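Long-range contact in putative HpcE protein (Mycolicibacterium smegmatis, PDB 6V77), which belongs to the fumarylacetoacetate hydrolase (FAH) superfamily and holds a zinc ion through acidic side chains, its precise role being unknown: residues Met1-Val13 with Gly30-Gln44. Sequence-based numbering, arbitrary orientation. Where two conformers were deposited one is given.
Sequences MRLINLDGRIHLV and GPDPQDLYQHWDAFQ. With SO4 (sulfate ion), chain P; EDO (1,2-ethanediol), chain M.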
loop_
_atom_site.group_PDB
_atom_site.type_symbol
_atom_site.label_atom_id
_atom_site.label_comp_id
_atom_site.label_asym_id
_atom_site.label_seq_id
_atom_site.Cartn_x
_atom_site.Cartn_y
_atom_site.Cartn_z
ATOM N N MET B 1 7.259 -8.013 26.001
ATOM C CA MET B 1 5.817 -8.144 25.875
ATOM C C MET B 1 5.519 -8.865 24.552
ATOM O O MET B 1 6.266 -8.718 23.585
ATOM C CB MET B 1 5.150 -6.766 25.921
ATOM C CG MET B 1 3.778 -6.706 25.321
ATOM S SD MET B 1 3.131 -5.015 25.310
ATOM C CE MET B 1 3.021 -4.722 27.055
ATOM N N ARG B 2 4.440 -9.648 24.519
ATOM C CA ARG B 2 4.002 -10.331 23.307
ATOM C C ARG B 2 2.517 -10.098 23.110
ATOM O O ARG B 2 1.742 -10.162 24.065
ATOM C CB ARG B 2 4.302 -11.844 23.371
ATOM C CG ARG B 2 5.770 -12.159 23.330
ATOM C CD ARG B 2 6.077 -13.663 23.476
ATOM N NE ARG B 2 7.512 -13.860 23.335
ATOM C CZ ARG B 2 8.087 -14.523 22.340
ATOM N NH1 ARG B 2 7.347 -15.107 21.397
ATOM N NH2 ARG B 2 9.398 -14.597 22.289
ATOM N N LEU B 3 2.123 -9.861 21.860
ATOM C CA LEU B 3 0.738 -9.617 21.481
ATOM C C LEU B 3 0.317 -10.650 20.442
ATOM O O LEU B 3 1.142 -11.125 19.651
ATOM C CB LEU B 3 0.540 -8.208 20.884
ATOM C CG LEU B 3 0.986 -7.017 21.747
ATOM C CD1 LEU B 3 0.659 -5.718 21.031
ATOM C CD2 LEU B 3 0.284 -7.092 23.064
ATOM N N ILE B 4 -0.972 -10.985 20.441
ATOM C CA ILE B 4 -1.523 -11.924 19.468
ATOM C C ILE B 4 -2.934 -11.467 19.115
ATOM O O ILE B 4 -3.711 -11.053 19.984
ATOM C CB ILE B 4 -1.491 -13.376 19.993
ATOM C CG1 ILE B 4 -1.881 -14.383 18.890
ATOM C CG2 ILE B 4 -2.339 -13.547 21.245
ATOM C CD1 ILE B 4 -1.707 -15.849 19.335
ATOM N N ASN B 5 -3.242 -11.521 17.829
ATOM C CA ASN B 5 -4.543 -11.148 17.288
ATOM C C ASN B 5 -5.368 -12.429 17.197
ATOM O O ASN B 5 -5.004 -13.346 16.464
ATOM C CB ASN B 5 -4.340 -10.485 15.917
ATOM C CG ASN B 5 -5.640 -10.150 15.210
ATOM O OD1 ASN B 5 -6.717 -10.294 15.782
ATOM N ND2 ASN B 5 -5.544 -9.725 13.940
ATOM N N LEU B 6 -6.433 -12.524 17.990
ATOM C CA LEU B 6 -7.287 -13.708 18.004
ATOM C C LEU B 6 -8.688 -13.299 17.586
ATOM O O LEU B 6 -9.322 -12.483 18.266
ATOM C CB LEU B 6 -7.314 -14.372 19.383
ATOM C CG LEU B 6 -5.974 -14.954 19.843
ATOM C CD1 LEU B 6 -6.079 -15.372 21.313
ATOM C CD2 LEU B 6 -5.575 -16.141 18.953
ATOM N N ASP B 7 -9.160 -13.874 16.476
ATOM C CA ASP B 7 -10.461 -13.533 15.903
ATOM C C ASP B 7 -10.633 -12.018 15.786
ATOM O O ASP B 7 -11.694 -11.469 16.084
ATOM C CB ASP B 7 -11.596 -14.148 16.720
ATOM C CG ASP B 7 -11.656 -15.649 16.591
ATOM O OD1 ASP B 7 -11.169 -16.192 15.567
ATOM O OD2 ASP B 7 -12.219 -16.291 17.506
ATOM N N GLY B 8 -9.576 -11.335 15.353
ATOM C CA GLY B 8 -9.640 -9.896 15.134
ATOM C C GLY B 8 -9.499 -9.018 16.358
ATOM O O GLY B 8 -9.515 -7.780 16.216
ATOM N N ARG B 9 -9.358 -9.596 17.549
ATOM C CA ARG B 9 -9.229 -8.844 18.798
ATOM C C ARG B 9 -7.815 -8.986 19.344
ATOM O O ARG B 9 -7.311 -10.110 19.483
ATOM C CB ARG B 9 -10.217 -9.358 19.843
ATOM C CG ARG B 9 -11.666 -9.247 19.426
ATOM C CD ARG B 9 -12.571 -9.720 20.539
ATOM N NE ARG B 9 -12.454 -8.869 21.719
ATOM C CZ ARG B 9 -13.155 -7.752 21.888
ATOM N NH1 ARG B 9 -13.002 -7.021 22.989
ATOM N NH2 ARG B 9 -14.006 -7.361 20.948
ATOM N N ILE B 10 -7.186 -7.868 19.678
ATOM C CA ILE B 10 -5.788 -7.938 20.099
ATOM C C ILE B 10 -5.716 -8.379 21.554
ATOM O O ILE B 10 -6.495 -7.927 22.406
ATOM C CB ILE B 10 -5.064 -6.600 19.841
ATOM C CG1 ILE B 10 -3.549 -6.771 20.010
ATOM C CG2 ILE B 10 -5.601 -5.467 20.741
ATOM C CD1 ILE B 10 -2.882 -7.745 18.993
ATOM N N HIS B 11 -4.801 -9.306 21.832
ATOM C CA HIS B 11 -4.607 -9.859 23.160
ATOM C C HIS B 11 -3.165 -9.691 23.601
ATOM O O HIS B 11 -2.241 -9.703 22.783
ATOM C CB HIS B 11 -4.927 -11.364 23.205
ATOM C CG HIS B 11 -6.390 -11.681 23.187
ATOM N ND1 HIS B 11 -7.208 -11.364 22.127
ATOM C CD2 HIS B 11 -7.171 -12.317 24.093
ATOM C CE1 HIS B 11 -8.438 -11.775 22.385
ATOM N NE2 HIS B 11 -8.443 -12.355 23.574
ATOM N N LEU B 12 -2.989 -9.585 24.916
ATOM C CA LEU B 12 -1.681 -9.585 25.545
ATOM C C LEU B 12 -1.363 -11.008 25.981
ATOM O O LEU B 12 -2.225 -11.690 26.544
ATOM C CB LEU B 12 -1.685 -8.620 26.742
ATOM C CG LEU B 12 -0.398 -8.280 27.493
ATOM C CD1 LEU B 12 0.646 -7.672 26.577
ATOM C CD2 LEU B 12 -0.720 -7.327 28.634
ATOM N N VAL B 13 -0.152 -11.470 25.673
ATOM C CA VAL B 13 0.317 -12.771 26.141
ATOM C C VAL B 13 0.733 -12.625 27.599
ATOM O O VAL B 13 1.602 -11.810 27.924
ATOM C CB VAL B 13 1.485 -13.282 25.288
ATOM C CG1 VAL B 13 2.180 -14.481 25.992
ATOM C CG2 VAL B 13 1.006 -13.659 23.893
ATOM N N GLY B 30 -7.716 -0.998 22.011
ATOM C CA GLY B 30 -8.244 -2.115 21.265
ATOM C C GLY B 30 -9.738 -1.984 21.053
ATOM O O GLY B 30 -10.342 -0.949 21.365
ATOM N N PRO B 31 -10.379 -3.041 20.528
ATOM C CA PRO B 31 -9.792 -4.360 20.232
ATOM C C PRO B 31 -8.995 -4.441 18.908
ATOM O O PRO B 31 -8.274 -5.419 18.699
ATOM C CB PRO B 31 -11.026 -5.270 20.174
ATOM C CG PRO B 31 -12.127 -4.337 19.707
ATOM C CD PRO B 31 -11.850 -3.059 20.433
ATOM N N ASP B 32 -9.114 -3.445 18.036
ATOM C CA ASP B 32 -8.379 -3.468 16.772
ATOM C C ASP B 32 -6.883 -3.334 17.037
ATOM O O ASP B 32 -6.465 -2.400 17.729
ATOM C CB ASP B 32 -8.869 -2.342 15.856
ATOM C CG ASP B 32 -7.942 -2.083 14.668
ATOM O OD1 ASP B 32 -7.435 -3.045 14.046
ATOM O OD2 ASP B 32 -7.752 -0.897 14.324
ATOM N N PRO B 33 -6.045 -4.244 16.514
ATOM C CA PRO B 33 -4.598 -4.111 16.762
ATOM C C PRO B 33 -4.039 -2.759 16.351
ATOM O O PRO B 33 -3.226 -2.192 17.090
ATOM C CB PRO B 33 -3.998 -5.259 15.936
ATOM C CG PRO B 33 -5.086 -6.287 15.882
ATOM C CD PRO B 33 -6.363 -5.464 15.748
ATOM N N GLN B 34 -4.459 -2.200 15.213
ATOM C CA GLN B 34 -3.850 -0.935 14.804
ATOM C C GLN B 34 -4.106 0.181 15.815
ATOM O O GLN B 34 -3.307 1.121 15.885
ATOM C CB GLN B 34 -4.330 -0.495 13.415
ATOM C CG GLN B 34 -4.309 -1.570 12.288
ATOM C CD GLN B 34 -2.916 -2.101 11.866
ATOM O OE1 GLN B 34 -2.811 -3.258 11.494
ATOM N NE2 GLN B 34 -1.883 -1.253 11.862
ATOM N N ASP B 35 -5.170 0.087 16.629
ATOM C CA ASP B 35 -5.415 1.111 17.649
ATOM C C ASP B 35 -4.314 1.117 18.691
ATOM O O ASP B 35 -3.990 2.169 19.258
ATOM C CB ASP B 35 -6.762 0.894 18.347
ATOM C CG ASP B 35 -6.982 1.863 19.530
ATOM O OD1 ASP B 35 -7.202 3.058 19.273
ATOM O OD2 ASP B 35 -6.932 1.444 20.714
ATOM N N LEU B 36 -3.758 -0.054 18.993
ATOM C CA LEU B 36 -2.655 -0.109 19.938
ATOM C C LEU B 36 -1.440 0.607 19.385
ATOM O O LEU B 36 -0.804 1.397 20.087
ATOM C CB LEU B 36 -2.303 -1.555 20.275
ATOM C CG LEU B 36 -2.894 -2.067 21.572
ATOM C CD1 LEU B 36 -4.385 -1.865 21.593
ATOM C CD2 LEU B 36 -2.543 -3.523 21.713
ATOM N N TYR B 37 -1.096 0.340 18.119
ATOM C CA TYR B 37 0.099 0.963 17.557
ATOM C C TYR B 37 -0.065 2.467 17.492
ATOM O O TYR B 37 0.890 3.210 17.746
ATOM C CB TYR B 37 0.417 0.364 16.181
ATOM C CG TYR B 37 0.508 -1.144 16.276
ATOM C CD1 TYR B 37 1.304 -1.751 17.247
ATOM C CD2 TYR B 37 -0.256 -1.963 15.444
ATOM C CE1 TYR B 37 1.368 -3.128 17.371
ATOM C CE2 TYR B 37 -0.199 -3.351 15.564
ATOM C CZ TYR B 37 0.615 -3.923 16.523
ATOM O OH TYR B 37 0.674 -5.283 16.673
ATOM N N GLN B 38 -1.280 2.942 17.188
ATOM C CA GLN B 38 -1.496 4.377 17.109
ATOM C C GLN B 38 -1.331 5.031 18.475
ATOM O O GLN B 38 -0.961 6.205 18.557
ATOM C CB GLN B 38 -2.881 4.664 16.527
ATOM C CG GLN B 38 -3.158 6.119 16.279
ATOM C CD GLN B 38 -2.257 6.717 15.208
ATOM O OE1 GLN B 38 -1.899 6.048 14.240
ATOM N NE2 GLN B 38 -1.880 7.975 15.385
ATOM N N HIS B 39 -1.583 4.290 19.552
ATOM C CA HIS B 39 -1.447 4.807 20.907
ATOM C C HIS B 39 -0.441 3.967 21.691
ATOM O O HIS B 39 -0.659 3.643 22.859
ATOM C CB HIS B 39 -2.801 4.836 21.614
ATOM C CG HIS B 39 -3.851 5.604 20.873
ATOM N ND1 HIS B 39 -3.909 6.982 20.868
ATOM C CD2 HIS B 39 -4.887 5.180 20.109
ATOM C CE1 HIS B 39 -4.935 7.376 20.135
ATOM N NE2 HIS B 39 -5.543 6.302 19.661
ATOM N N TRP B 40 0.692 3.659 21.050
ATOM C CA TRP B 40 1.634 2.653 21.558
ATOM C C TRP B 40 2.181 3.016 22.935
ATOM O O TRP B 40 2.165 2.192 23.855
ATOM C CB TRP B 40 2.784 2.470 20.564
ATOM C CG TRP B 40 3.742 1.344 20.921
ATOM C CD1 TRP B 40 5.074 1.452 21.203
ATOM C CD2 TRP B 40 3.426 -0.055 21.021
ATOM N NE1 TRP B 40 5.605 0.206 21.476
ATOM C CE2 TRP B 40 4.612 -0.731 21.364
ATOM C CE3 TRP B 40 2.257 -0.795 20.838
ATOM C CZ2 TRP B 40 4.660 -2.129 21.543
ATOM C CZ3 TRP B 40 2.308 -2.178 21.006
ATOM C CH2 TRP B 40 3.500 -2.819 21.364
ATOM N N ASP B 41 2.678 4.250 23.102
ATOM C CA ASP B 41 3.299 4.591 24.378
ATOM C C ASP B 41 2.279 4.558 25.505
ATOM O O ASP B 41 2.558 4.034 26.591
ATOM C CB ASP B 41 3.971 5.960 24.305
ATOM C CG ASP B 41 5.220 5.948 23.459
ATOM O OD1 ASP B 41 5.687 4.848 23.102
ATOM O OD2 ASP B 41 5.738 7.039 23.151
ATOM N N ALA B 42 1.098 5.137 25.270
ATOM C CA ALA B 42 0.040 5.082 26.272
ATOM C C ALA B 42 -0.340 3.639 26.579
ATOM O O ALA B 42 -0.553 3.279 27.745
ATOM C CB ALA B 42 -1.178 5.875 25.790
ATOM N N PHE B 43 -0.408 2.790 25.549
ATOM C CA PHE B 43 -0.764 1.395 25.787
ATOM C C PHE B 43 0.276 0.710 26.669
ATOM O O PHE B 43 -0.070 0.021 27.639
ATOM C CB PHE B 43 -0.939 0.643 24.467
ATOM C CG PHE B 43 -0.868 -0.869 24.636
ATOM C CD1 PHE B 43 -1.875 -1.552 25.315
ATOM C CD2 PHE B 43 0.218 -1.575 24.168
ATOM C CE1 PHE B 43 -1.818 -2.933 25.494
ATOM C CE2 PHE B 43 0.295 -2.964 24.351
ATOM C CZ PHE B 43 -0.731 -3.634 25.022
ATOM N N GLN B 44 1.559 0.889 26.349
ATOM C CA GLN B 44 2.613 0.240 27.121
ATOM C C GLN B 44 2.644 0.745 28.557
ATOM O O GLN B 44 2.880 -0.033 29.489
ATOM C CB GLN B 44 3.963 0.454 26.447
ATOM C CG GLN B 44 4.082 -0.294 25.126
ATOM C CD GLN B 44 5.469 -0.835 24.899
ATOM O OE1 GLN B 44 6.430 -0.074 24.759
ATOM N NE2 GLN B 44 5.590 -2.163 24.867
HETATM S S SO4 P . -15.591 -4.198 22.469
HETATM O O1 SO4 P . -14.908 -4.875 23.571
HETATM O O2 SO4 P . -16.039 -5.187 21.494
HETATM O O3 SO4 P . -14.693 -3.250 21.817
HETATM O O4 SO4 P . -16.738 -3.468 23.001
HETATM C C1 EDO M . 8.025 -6.344 28.751
HETATM O O1 EDO M . 7.997 -5.604 27.527
HETATM C C2 EDO M . 6.642 -6.348 29.388
HETATM O O2 EDO M . 6.075 -7.654 29.255
#
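Helix 33-38 packs on the hairpin of strands 2-6 and 9-13, its axis running roughly antiparallel to strand 2-6 (149°) and 10.8 Å from it, and one backbone bond joins the two segments: Ile10 N gives its hydrogen to Pro31 O at 2.9 Å. That carbonyl follows a cis peptide bond at Pro31 and lies just before the helix, where Asp32 is the N-cap. Beside it, Ile10 supplies branched bulk under the helix start: with CG1 anti to the backbone N (chi1 -168°), CG2 is left between N and the carbonyl carbon, turned toward Leu36 CD2 at 3.8 Å, while CB meets Pro33 CG at 4.0 Å. The Pro33 ring also abuts the amide of Asn5, whose ND2 is bonded to Ser64 O, which satisfies the amide NH2 in this buried place. Leu3 forks between two aromatic residues: CD1 lies at the edge of the Trp40 indole, 3.9 Å from CZ3, and CD2 approaches Phe43 CZ. Leu36 lays CD2 over the centre of the Phe43 ring. Met1, flexible and polarisable, bends at chi3 (-65°) and brings SD to 3.6 Å from Phe43 CE2, an oblique Met-aromatic contact. At the solvent-facing end, Pro31 CB sits over the centre of one face of the Arg9 guanidinium, 3.7 Å from CZ; the flat group turns its edge to a sulfate ion, probably from the crystallisation liquor, giving NH1 and NH2 to separate oxygens, while NE pairs with Asp20. Strand 2-6 is flanked on its other edge by strands 62-63 and 177-185, Tyr37 and Trp40 reach residues of the latter, and Val21 of helix 21-24 packs against Ile10 and Phe43; the N-terminal hairpin thus joins the large mixed sheet through strand 177-185, with helices 33-38 and 40-49 packed on one face of it.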